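Local coordinates for protein hydrolase, alpha/beta hydrolase FOLD family (Staphylococcus aureus, PDB 2XMZ) that catalyses, as MenH, the pyruvate-releasing step that forms 2-succinyl-6-hydroxy-2,4-cyclohexadiene-1-carboxylate in menaquinone biosynthesis, at residues 5-9 with 46-50; 23-27 with 184-188; 94-98 with 111-117. All coordinates share one frame; numbering follows the deposited sequence. Where two conformers were deposited one is given.

Contact 1: residues 5-9 with 46-50; sequences HYKFY and ITIDL
The Y9 ring meets T47 with its edge: OG1 lies in the ring plane, 3.8 Å from CE2. One water, also in that plane, bridges the two hydroxyls, at 2.5 Å from Y9 OH and 2.7 Å from T47 OG1. Y9 reaches this position because its CG stands beside the backbone N (chi1 -59°), which brings the ring back toward strand 46-48. On the other face of the sheet, I46 serves two aromatic rings, both approached obliquely. Its CG1 packs 3.4 Å from F8 CD1, while CG2 touches Y6 CD2; the F8 ring also meets the rings of Y80 and H44. Further along, Y6 CB rests on I48 CG1. Between the two faces, K7 and T47 form the hydrogen-bonded antiparallel pair, exchanging two backbone bonds, K7 N to T47 O (2.8 Å) and T47 N to K7 O (2.9 Å). D49 N prolongs the pairing by donating to H5 O, and its carboxylate is held by S29 and E55 N. Strand 6-9 thus adds an antiparallel edge strand to the otherwise parallel sheet of the alpha/beta hydrolase fold, gripped by backbone bonds, with a water completing the hydroxyl pairing on the T47 side.

Contact 2: residues 23-27 with 184-188; sequences HGFLS and MAKAL
F25 and M184 meet through an extended ring and a folded thioether. The F25 ring swings out with CG opposite the backbone N (chi1 -180°), reaching across to helix 181-191. M184 folds at chi2 (-62°) and again at chi3, bringing its sulfur beside the loop. The result is a Met-aromatic contact, SD sitting obliquely to the F25 ring, 4.5 Å from its centroid and 3.7 Å from L26 CA. One face of the ring is taken by L188, whose CD2 makes a CH-pi contact 4.0 Å from the centroid and 25° off the normal, displaced toward the rim. The two side chains cross at about a right angle, L188 CG within 3.6 Å of F25 CZ. At the ring edge lie M184 O, 3.7 Å from CE1, and the A187 methyl. L26 adds CD2 against M184 CG at 3.8 Å. No hydrogen bond crosses the interface; within the loop H23 ND1 donates to G24 O (2.8 Å), while bonds between H23 NE2 and L50 N and between L26 N and H53 NE2 tie it to its surroundings. F25 is close to the probable catalytic triad of S91, H245 and D218 but makes no contact with it, and loops of this type often help form the oxyanion hole in alpha/beta hydrolases. The loop follows strand 17-22 and the helix belongs to the helical cap inserted between strands 110-114 and 210-215. W152 and F148 of helix 145-152 meet F25, L140 of helix 123-143 touches M184, and M92 of helix 92-103 borders F25 from the sheet domain.

Contact 3: residues 94-98 with 111-117; sequences GRVAL and LILESTS
Helix 94-98 runs roughly antiparallel to strand 111-114, their axes 8.4 Å apart at closest approach with 151° between their directions. The backbones draw closest beyond the strand end, where the CA atoms of G94 and T116 are 5.2 Å apart. G94 has no CB to separate them, and T116 CB therefore packs 3.8 Å from G94 CA. With OG1 opposite its own backbone N (chi1 -164°), T116 directs the hydroxyl toward the start of helix 92-103, where it is hydrogen-bonded to the carbonyl of S91, just before the helix. OG1 is also 3.0 Å from R95 N, but the angle is too poor for a hydrogen bond. Alongside, the R95 aliphatic chain passes S117, with CG 3.3 Å from S117 O, before bending at chi3; its guanidinium is held elsewhere, NH1 bonding to Y191 O. L98 CD1 reaches the same S117 O at 3.5 Å. S117 N is buried here without a partner in the model, whereas S117 OG bonds to G119 N. Farther along the helix, apolar side chains dominate. L98 and L113 cross at about a right angle, L98 CD2 meeting L113 CD1 at 3.6 Å. The small A97 methyl sits over the strand, with its CB 3.9 Å from L111 CD1 and a little farther from L113 CD2. These residues close the beta-alpha-beta crossover in which strand 84-90 leads, through the probable nucleophile elbow at S91, into helix 92-103 and on to strand 110-114. V96 turns from the strand toward helix 66-77, I112 and E114 pack against side chains of strand 84-90, and L111 and L113 touch residues of strand 210-215.

In the fold
Contacts 1 and 3 reach the same sheet from different depths: 5-9 with 46-50 joins an edge strand, 6-9, and is only partly buried, whereas 94-98 with 111-117 packs helix 92-103 on an interior strand, 110-114, and is wholly buried. Their chemistry follows, backbone hydrogen bonds with a bridging water at the margin and leucine packing with close backbone approach in the core. Contact 2 is also buried but joins cap to sheet domain by aromatic, sulfur and aliphatic contacts. Contacts 1 and 2 meet through L50 and H23, and L50 also touches V96 of contact 3. Contacts 2 and 3 do not touch, their nearest atoms being about 5 Å apart.

Contact 1: residues 5-9 with 46-50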
ATOM      1  N   HIS A   5      -0.993  -5.425 -15.388  1.00 42.71           N
ATOM      2  CA  HIS A   5      -0.595  -4.926 -14.088  1.00 38.80           C
ATOM      3  C   HIS A   5      -1.723  -4.246 -13.320  1.00 35.54           C
ATOM      4  O   HIS A   5      -1.542  -3.919 -12.178  1.00 33.75           O
ATOM      5  CB  HIS A   5       0.638  -4.008 -14.193  1.00 39.20           C
ATOM      6  CG  HIS A   5       0.392  -2.719 -14.923  1.00 38.93           C
ATOM      7  ND1 HIS A   5      -0.171  -2.661 -16.180  1.00 40.96           N
ATOM      8  CD2 HIS A   5       0.674  -1.439 -14.577  1.00 38.55           C
ATOM      9  CE1 HIS A   5      -0.249  -1.399 -16.566  1.00 41.36           C
ATOM     10  NE2 HIS A   5       0.269  -0.639 -15.617  1.00 39.83           N
ATOM     11  N   TYR A   6      -2.877  -4.031 -13.953  1.00 34.23           N
ATOM     12  CA  TYR A   6      -4.039  -3.521 -13.218  1.00 31.43           C
ATOM     13  C   TYR A   6      -5.333  -4.201 -13.659  1.00 31.10           C
ATOM     14  O   TYR A   6      -5.455  -4.631 -14.806  1.00 31.72           O
ATOM     15  CB  TYR A   6      -4.130  -1.981 -13.298  1.00 31.22           C
ATOM     16  CG  TYR A   6      -4.804  -1.441 -14.542  1.00 31.57           C
ATOM     17  CD1 TYR A   6      -4.093  -1.277 -15.734  1.00 34.67           C
ATOM     18  CD2 TYR A   6      -6.146  -1.085 -14.524  1.00 33.04           C
ATOM     19  CE1 TYR A   6      -4.709  -0.793 -16.880  1.00 35.61           C
ATOM     20  CE2 TYR A   6      -6.779  -0.599 -15.664  1.00 35.35           C
ATOM     21  CZ  TYR A   6      -6.049  -0.449 -16.834  1.00 37.41           C
ATOM     22  OH  TYR A   6      -6.671   0.036 -17.959  1.00 39.34           O
ATOM     23  N   LYS A   7      -6.284  -4.306 -12.732  1.00 29.34           N
ATOM     24  CA  LYS A   7      -7.597  -4.886 -13.019  1.00 29.53           C
ATOM     25  C   LYS A   7      -8.703  -3.881 -12.655  1.00 28.34           C
ATOM     26  O   LYS A   7      -8.610  -3.162 -11.656  1.00 26.71           O
ATOM     27  CB  LYS A   7      -7.781  -6.219 -12.281  1.00 30.16           C
ATOM     28  CG  LYS A   7      -6.694  -7.294 -12.609  1.00 33.32           C
ATOM     29  CD  LYS A   7      -6.536  -8.299 -11.470  0.50 33.95           C
ATOM     30  CE  LYS A   7      -5.364  -9.254 -11.692  0.50 35.86           C
ATOM     31  NZ  LYS A   7      -5.622 -10.214 -12.795  0.50 36.91           N
ATOM     32  N   PHE A   8      -9.726  -3.811 -13.498  1.00 28.19           N
ATOM     33  CA  PHE A   8     -10.844  -2.902 -13.285  1.00 27.93           C
ATOM     34  C   PHE A   8     -12.070  -3.759 -13.073  1.00 28.31           C
ATOM     35  O   PHE A   8     -12.362  -4.673 -13.872  1.00 29.25           O
ATOM     36  CB  PHE A   8     -11.057  -1.991 -14.504  1.00 28.82           C
ATOM     37  CG  PHE A   8     -12.132  -0.966 -14.312  1.00 28.69           C
ATOM     38  CD1 PHE A   8     -11.811   0.311 -13.866  1.00 27.58           C
ATOM     39  CD2 PHE A   8     -13.468  -1.274 -14.567  1.00 29.62           C
ATOM     40  CE1 PHE A   8     -12.795   1.272 -13.678  1.00 28.52           C
ATOM     41  CE2 PHE A   8     -14.471  -0.309 -14.375  1.00 29.50           C
ATOM     42  CZ  PHE A   8     -14.131   0.959 -13.936  1.00 29.15           C
ATOM     43  N   TYR A   9     -12.770  -3.462 -11.991  1.00 27.44           N
ATOM     44  CA  TYR A   9     -13.985  -4.156 -11.621  1.00 29.00           C
ATOM     45  C   TYR A   9     -15.120  -3.150 -11.699  1.00 29.80           C
ATOM     46  O   TYR A   9     -15.179  -2.219 -10.895  1.00 28.78           O
ATOM     47  CB  TYR A   9     -13.851  -4.726 -10.202  1.00 27.69           C
ATOM     48  CG  TYR A   9     -12.688  -5.686 -10.045  1.00 28.81           C
ATOM     49  CD1 TYR A   9     -12.863  -7.065 -10.262  1.00 30.74           C
ATOM     50  CD2 TYR A   9     -11.414  -5.227  -9.687  1.00 27.37           C
ATOM     51  CE1 TYR A   9     -11.810  -7.948 -10.118  1.00 31.47           C
ATOM     52  CE2 TYR A   9     -10.336  -6.117  -9.549  1.00 28.69           C
ATOM     53  CZ  TYR A   9     -10.553  -7.473  -9.761  1.00 30.85           C
ATOM     54  OH  TYR A   9      -9.525  -8.366  -9.618  1.00 32.75           O
ATOM     55  N   ILE A  46     -10.387  -0.527  -8.893  1.00 21.98           N
ATOM     56  CA  ILE A  46      -9.182  -0.849  -9.624  1.00 21.35           C
ATOM     57  C   ILE A  46      -8.153  -1.393  -8.641  1.00 20.76           C
ATOM     58  O   ILE A  46      -7.979  -0.876  -7.540  1.00 20.31           O
ATOM     59  CB  ILE A  46      -8.566   0.385 -10.331  1.00 21.13           C
ATOM     60  CG1 ILE A  46      -9.517   0.906 -11.407  1.00 24.79           C
ATOM     61  CG2 ILE A  46      -7.201   0.043 -10.965  1.00 21.07           C
ATOM     62  CD1 ILE A  46      -9.130   2.285 -11.939  1.00 26.43           C
ATOM     63  N   THR A  47      -7.472  -2.455  -9.044  1.00 21.27           N
ATOM     64  CA  THR A  47      -6.328  -2.905  -8.288  1.00 20.07           C
ATOM     65  C   THR A  47      -5.159  -2.761  -9.221  1.00 21.04           C
ATOM     66  O   THR A  47      -5.306  -2.997 -10.425  1.00 22.84           O
ATOM     67  CB  THR A  47      -6.474  -4.364  -7.822  1.00 20.71           C
ATOM     68  OG1 THR A  47      -6.643  -5.214  -8.948  1.00 19.91           O
ATOM     69  CG2 THR A  47      -7.661  -4.521  -6.846  1.00 21.42           C
ATOM     70  N   ILE A  48      -4.012  -2.376  -8.664  1.00 23.62           N
ATOM     71  CA  ILE A  48      -2.785  -2.209  -9.424  1.00 23.73           C
ATOM     72  C   ILE A  48      -1.661  -2.977  -8.712  1.00 23.09           C
ATOM     73  O   ILE A  48      -1.437  -2.819  -7.502  1.00 22.93           O
ATOM     74  CB  ILE A  48      -2.382  -0.722  -9.549  1.00 22.98           C
ATOM     75  CG1 ILE A  48      -3.525   0.105 -10.160  1.00 23.40           C
ATOM     76  CG2 ILE A  48      -1.098  -0.578 -10.403  1.00 24.02           C
ATOM     77  CD1 ILE A  48      -3.281   1.653 -10.073  1.00 21.05           C
ATOM     78  N   ASP A  49      -0.989  -3.809  -9.485  1.00 22.36           N
ATOM     79  CA  ASP A  49       0.244  -4.446  -9.066  1.00 22.01           C
ATOM     80  C   ASP A  49       1.410  -3.490  -9.289  1.00 20.47           C
ATOM     81  O   ASP A  49       1.614  -3.010 -10.399  1.00 21.49           O
ATOM     82  CB  ASP A  49       0.464  -5.735  -9.856  1.00 21.80           C
ATOM     83  CG  ASP A  49      -0.394  -6.873  -9.358  1.00 22.54           C
ATOM     84  OD1 ASP A  49      -0.990  -6.727  -8.275  1.00 22.86           O
ATOM     85  OD2 ASP A  49      -0.489  -7.905 -10.051  1.00 23.49           O
ATOM     86  N   LEU A  50       2.163  -3.222  -8.237  1.00 19.32           N
ATOM     87  CA  LEU A  50       3.263  -2.273  -8.295  1.00 19.14           C
ATOM     88  C   LEU A  50       4.501  -2.962  -8.906  1.00 20.03           C
ATOM     89  O   LEU A  50       4.546  -4.208  -8.997  1.00 20.14           O
ATOM     90  CB  LEU A  50       3.534  -1.684  -6.890  1.00 18.33           C
ATOM     91  CG  LEU A  50       2.391  -0.759  -6.394  1.00 19.41           C
ATOM     92  CD1 LEU A  50       2.403  -0.549  -4.872  1.00 18.17           C
ATOM     93  CD2 LEU A  50       2.433   0.589  -7.142  1.00 21.07           C
TER
HETATM   94  O   HOH W   1      -7.369  -7.823  -8.472  1.00 19.49           O

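Contact 2: residues 23-27 with 184-188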
ATOM      1  N   HIS A  23      -1.229  -2.485  -3.096  1.00 15.97           N
ATOM      2  CA  HIS A  23      -0.871  -3.524  -2.134  1.00 16.93           C
ATOM      3  C   HIS A  23       0.478  -3.203  -1.472  1.00 17.17           C
ATOM      4  O   HIS A  23       1.101  -2.181  -1.771  1.00 18.03           O
ATOM      5  CB  HIS A  23      -0.744  -4.861  -2.877  1.00 17.41           C
ATOM      6  CG  HIS A  23       0.268  -4.805  -3.983  1.00 17.10           C
ATOM      7  ND1 HIS A  23       1.605  -5.050  -3.773  1.00 18.19           N
ATOM      8  CD2 HIS A  23       0.148  -4.456  -5.287  1.00 18.37           C
ATOM      9  CE1 HIS A  23       2.266  -4.871  -4.904  1.00 17.95           C
ATOM     10  NE2 HIS A  23       1.405  -4.507  -5.839  1.00 17.84           N
ATOM     11  N   GLY A  24       0.943  -4.109  -0.612  1.00 16.71           N
ATOM     12  CA  GLY A  24       2.212  -3.949   0.090  1.00 15.92           C
ATOM     13  C   GLY A  24       3.320  -4.826  -0.503  1.00 15.68           C
ATOM     14  O   GLY A  24       3.087  -5.589  -1.452  1.00 15.68           O
ATOM     15  N   PHE A  25       4.509  -4.702   0.067  1.00 16.28           N
ATOM     16  CA  PHE A  25       5.690  -5.441  -0.337  1.00 16.67           C
ATOM     17  C   PHE A  25       5.486  -6.950  -0.219  1.00 17.21           C
ATOM     18  O   PHE A  25       4.826  -7.427   0.722  1.00 18.26           O
ATOM     19  CB  PHE A  25       6.892  -4.998   0.500  1.00 17.87           C
ATOM     20  CG  PHE A  25       8.161  -5.717   0.133  1.00 18.36           C
ATOM     21  CD1 PHE A  25       8.754  -5.495  -1.110  1.00 19.23           C
ATOM     22  CD2 PHE A  25       8.752  -6.609   1.013  1.00 18.79           C
ATOM     23  CE1 PHE A  25       9.912  -6.143  -1.471  1.00 19.63           C
ATOM     24  CE2 PHE A  25       9.931  -7.278   0.669  1.00 20.67           C
ATOM     25  CZ  PHE A  25      10.518  -7.047  -0.580  1.00 20.90           C
ATOM     26  N   LEU A  26       6.042  -7.701  -1.161  1.00 18.25           N
ATOM     27  CA  LEU A  26       6.014  -9.171  -1.118  1.00 19.93           C
ATOM     28  C   LEU A  26       4.589  -9.702  -1.220  1.00 21.14           C
ATOM     29  O   LEU A  26       4.231 -10.719  -0.614  1.00 22.75           O
ATOM     30  CB  LEU A  26       6.648  -9.708   0.173  1.00 21.14           C
ATOM     31  CG  LEU A  26       8.000 -10.421   0.290  1.00 23.28           C
ATOM     32  CD1 LEU A  26       8.033 -11.209   1.607  1.00 23.09           C
ATOM     33  CD2 LEU A  26       8.341 -11.339  -0.861  1.00 21.86           C
ATOM     34  N   SER A  27       3.766  -9.006  -1.984  1.00 20.94           N
ATOM     35  CA  SER A  27       2.357  -9.326  -2.064  1.00 21.50           C
ATOM     36  C   SER A  27       1.914  -8.748  -3.374  1.00 21.44           C
ATOM     37  O   SER A  27       2.749  -8.313  -4.163  1.00 21.73           O
ATOM     38  CB  SER A  27       1.603  -8.676  -0.894  1.00 21.48           C
ATOM     39  OG  SER A  27       0.196  -8.846  -1.009  1.00 23.70           O
ATOM     40  N   MET A 184      11.678  -8.774  -6.182  1.00 21.48           N
ATOM     41  CA  MET A 184      11.558  -8.250  -4.829  1.00 20.59           C
ATOM     42  C   MET A 184      12.816  -7.464  -4.470  1.00 21.02           C
ATOM     43  O   MET A 184      12.728  -6.399  -3.884  1.00 19.54           O
ATOM     44  CB  MET A 184      11.283  -9.385  -3.823  1.00 20.61           C
ATOM     45  CG  MET A 184       9.938 -10.102  -4.071  1.00 20.35           C
ATOM     46  SD  MET A 184       8.529  -8.935  -3.872  1.00 21.78           S
ATOM     47  CE  MET A 184       8.224  -8.452  -5.575  1.00 19.01           C
ATOM     48  N   ALA A 185      13.975  -7.987  -4.857  1.00 21.29           N
ATOM     49  CA  ALA A 185      15.249  -7.305  -4.627  1.00 22.60           C
ATOM     50  C   ALA A 185      15.282  -5.935  -5.319  1.00 22.32           C
ATOM     51  O   ALA A 185      15.668  -4.938  -4.707  1.00 22.12           O
ATOM     52  CB  ALA A 185      16.423  -8.183  -5.104  1.00 23.76           C
ATOM     53  N   LYS A 186      14.838  -5.881  -6.578  1.00 21.66           N
ATOM     54  CA  LYS A 186      14.855  -4.651  -7.309  1.00 20.98           C
ATOM     55  C   LYS A 186      13.873  -3.677  -6.674  1.00 20.36           C
ATOM     56  O   LYS A 186      14.204  -2.518  -6.518  1.00 20.27           O
ATOM     57  CB  LYS A 186      14.609  -4.863  -8.809  1.00 21.74           C
ATOM     58  CG  LYS A 186      14.718  -3.566  -9.626  1.00 20.59           C
ATOM     59  CD  LYS A 186      14.552  -3.822 -11.110  1.00 22.82           C
ATOM     60  CE  LYS A 186      14.454  -2.510 -11.916  1.00 22.54           C
ATOM     61  NZ  LYS A 186      15.659  -1.651 -11.730  1.00 21.22           N
ATOM     62  N   ALA A 187      12.674  -4.147  -6.295  1.00 20.82           N
ATOM     63  CA  ALA A 187      11.711  -3.286  -5.586  1.00 21.74           C
ATOM     64  C   ALA A 187      12.346  -2.633  -4.356  1.00 22.02           C
ATOM     65  O   ALA A 187      12.221  -1.415  -4.157  1.00 23.24           O
ATOM     66  CB  ALA A 187      10.436  -4.073  -5.192  1.00 21.04           C
ATOM     67  N   LEU A 188      13.018  -3.427  -3.538  1.00 22.56           N
ATOM     68  CA  LEU A 188      13.734  -2.887  -2.362  1.00 23.54           C
ATOM     69  C   LEU A 188      14.785  -1.843  -2.724  1.00 24.40           C
ATOM     70  O   LEU A 188      14.801  -0.754  -2.144  1.00 24.25           O
ATOM     71  CB  LEU A 188      14.373  -4.006  -1.534  1.00 24.41           C
ATOM     72  CG  LEU A 188      13.394  -4.918  -0.777  1.00 24.29           C
ATOM     73  CD1 LEU A 188      14.137  -6.110  -0.178  1.00 24.99           C
ATOM     74  CD2 LEU A 188      12.589  -4.150   0.288  1.00 25.09           C
TER

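Contact 3: residues 94-98 with 111-117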
ATOM      1  N   GLY A  94       1.022   2.360   0.406  1.00 17.83           N
ATOM      2  CA  GLY A  94       0.670   3.645   1.018  1.00 17.74           C
ATOM      3  C   GLY A  94       1.760   4.668   0.842  1.00 18.82           C
ATOM      4  O   GLY A  94       1.473   5.865   0.790  1.00 17.96           O
ATOM      5  N   ARG A  95       3.010   4.197   0.745  1.00 19.16           N
ATOM      6  CA  ARG A  95       4.141   5.100   0.483  1.00 20.02           C
ATOM      7  C   ARG A  95       4.026   5.632  -0.932  1.00 18.98           C
ATOM      8  O   ARG A  95       4.214   6.817  -1.184  1.00 19.43           O
ATOM      9  CB  ARG A  95       5.494   4.412   0.705  1.00 19.08           C
ATOM     10  CG  ARG A  95       5.692   3.912   2.162  1.00 20.31           C
ATOM     11  CD  ARG A  95       7.114   3.419   2.437  1.00 21.98           C
ATOM     12  NE  ARG A  95       7.489   2.144   1.791  1.00 21.44           N
ATOM     13  CZ  ARG A  95       8.241   2.044   0.689  1.00 20.90           C
ATOM     14  NH1 ARG A  95       8.687   3.147   0.080  1.00 18.81           N
ATOM     15  NH2 ARG A  95       8.581   0.837   0.209  1.00 20.61           N
ATOM     16  N   VAL A  96       3.673   4.744  -1.845  1.00 19.62           N
ATOM     17  CA  VAL A  96       3.354   5.136  -3.198  1.00 18.90           C
ATOM     18  C   VAL A  96       2.124   6.075  -3.229  1.00 19.37           C
ATOM     19  O   VAL A  96       2.148   7.084  -3.936  1.00 19.67           O
ATOM     20  CB  VAL A  96       3.172   3.905  -4.111  1.00 18.46           C
ATOM     21  CG1 VAL A  96       2.682   4.314  -5.502  1.00 17.04           C
ATOM     22  CG2 VAL A  96       4.480   3.142  -4.203  1.00 19.58           C
ATOM     23  N   ALA A  97       1.089   5.783  -2.448  1.00 18.74           N
ATOM     24  CA  ALA A  97      -0.111   6.615  -2.486  1.00 19.78           C
ATOM     25  C   ALA A  97       0.170   8.001  -1.933  1.00 20.73           C
ATOM     26  O   ALA A  97      -0.326   9.011  -2.451  1.00 22.55           O
ATOM     27  CB  ALA A  97      -1.287   5.948  -1.741  1.00 19.90           C
ATOM     28  N   LEU A  98       0.990   8.082  -0.887  1.00 21.23           N
ATOM     29  CA  LEU A  98       1.368   9.414  -0.371  1.00 21.60           C
ATOM     30  C   LEU A  98       2.178  10.191  -1.407  1.00 22.09           C
ATOM     31  O   LEU A  98       1.913  11.368  -1.660  1.00 22.30           O
ATOM     32  CB  LEU A  98       2.195   9.265   0.918  1.00 21.57           C
ATOM     33  CG  LEU A  98       1.374   9.108   2.203  1.00 22.63           C
ATOM     34  CD1 LEU A  98       2.277   8.637   3.346  1.00 23.22           C
ATOM     35  CD2 LEU A  98       0.731  10.401   2.577  1.00 20.86           C
ATOM     36  N   LEU A 111      -7.969  10.149  -0.200  1.00 23.67           N
ATOM     37  CA  LEU A 111      -6.785   9.349   0.052  1.00 21.96           C
ATOM     38  C   LEU A 111      -7.005   8.410   1.217  1.00 21.40           C
ATOM     39  O   LEU A 111      -7.554   8.797   2.234  1.00 21.97           O
ATOM     40  CB  LEU A 111      -5.580  10.256   0.303  1.00 21.21           C
ATOM     41  CG  LEU A 111      -4.217   9.588   0.500  1.00 21.73           C
ATOM     42  CD1 LEU A 111      -3.723   8.822  -0.780  1.00 16.96           C
ATOM     43  CD2 LEU A 111      -3.202  10.626   0.953  1.00 22.14           C
ATOM     44  N   ILE A 112      -6.601   7.153   1.063  1.00 21.41           N
ATOM     45  CA  ILE A 112      -6.702   6.209   2.184  1.00 21.52           C
ATOM     46  C   ILE A 112      -5.378   5.516   2.378  1.00 20.54           C
ATOM     47  O   ILE A 112      -4.777   4.988   1.434  1.00 20.83           O
ATOM     48  CB  ILE A 112      -7.854   5.156   2.066  1.00 21.62           C
ATOM     49  CG1 ILE A 112      -9.195   5.844   1.860  1.00 22.65           C
ATOM     50  CG2 ILE A 112      -7.924   4.341   3.354  1.00 20.08           C
ATOM     51  CD1 ILE A 112     -10.371   4.888   1.425  1.00 23.81           C
ATOM     52  N   LEU A 113      -4.937   5.520   3.627  1.00 20.78           N
ATOM     53  CA  LEU A 113      -3.639   5.010   4.004  1.00 20.32           C
ATOM     54  C   LEU A 113      -3.803   3.973   5.110  1.00 21.14           C
ATOM     55  O   LEU A 113      -4.373   4.267   6.172  1.00 21.73           O
ATOM     56  CB  LEU A 113      -2.778   6.177   4.519  1.00 20.25           C
ATOM     57  CG  LEU A 113      -2.645   7.357   3.533  1.00 21.36           C
ATOM     58  CD1 LEU A 113      -1.885   8.478   4.209  1.00 24.21           C
ATOM     59  CD2 LEU A 113      -1.937   6.944   2.258  1.00 21.20           C
ATOM     60  N   GLU A 114      -3.278   2.778   4.871  1.00 20.29           N
ATOM     61  CA  GLU A 114      -3.336   1.722   5.850  1.00 20.85           C
ATOM     62  C   GLU A 114      -1.927   1.331   6.229  1.00 20.45           C
ATOM     63  O   GLU A 114      -1.120   0.891   5.378  1.00 20.95           O
ATOM     64  CB  GLU A 114      -4.091   0.489   5.328  1.00 21.01           C
ATOM     65  CG  GLU A 114      -4.110  -0.664   6.360  1.00 20.01           C
ATOM     66  CD  GLU A 114      -4.450  -2.023   5.762  1.00 22.42           C
ATOM     67  OE1 GLU A 114      -4.703  -2.117   4.540  1.00 21.65           O
ATOM     68  OE2 GLU A 114      -4.431  -3.017   6.522  1.00 22.96           O
ATOM     69  N   SER A 115      -1.619   1.500   7.501  1.00 21.61           N
ATOM     70  CA  SER A 115      -0.339   1.043   8.060  1.00 21.88           C
ATOM     71  C   SER A 115       0.856   1.464   7.187  1.00 21.47           C
ATOM     72  O   SER A 115       1.651   0.634   6.758  1.00 20.46           O
ATOM     73  CB  SER A 115      -0.381  -0.475   8.222  1.00 22.49           C
ATOM     74  OG  SER A 115      -1.425  -0.844   9.093  1.00 24.98           O
ATOM     75  N   THR A 116       0.983   2.763   6.945  1.00 21.15           N
ATOM     76  CA  THR A 116       2.053   3.239   6.066  1.00 20.87           C
ATOM     77  C   THR A 116       2.830   4.378   6.724  1.00 22.14           C
ATOM     78  O   THR A 116       2.559   4.758   7.883  1.00 22.54           O
ATOM     79  CB  THR A 116       1.487   3.643   4.682  1.00 19.64           C
ATOM     80  OG1 THR A 116       2.536   3.764   3.715  1.00 19.53           O
ATOM     81  CG2 THR A 116       0.672   4.959   4.716  1.00 20.52           C
ATOM     82  N   SER A 117       3.768   4.943   5.972  1.00 22.76           N
ATOM     83  CA  SER A 117       4.519   6.098   6.438  1.00 23.64           C
ATOM     84  C   SER A 117       4.950   6.960   5.254  1.00 23.53           C
ATOM     85  O   SER A 117       4.973   6.484   4.096  1.00 22.92           O
ATOM     86  CB  SER A 117       5.744   5.658   7.250  1.00 24.55           C
ATOM     87  OG  SER A 117       6.792   5.349   6.378  1.00 26.26           O
TER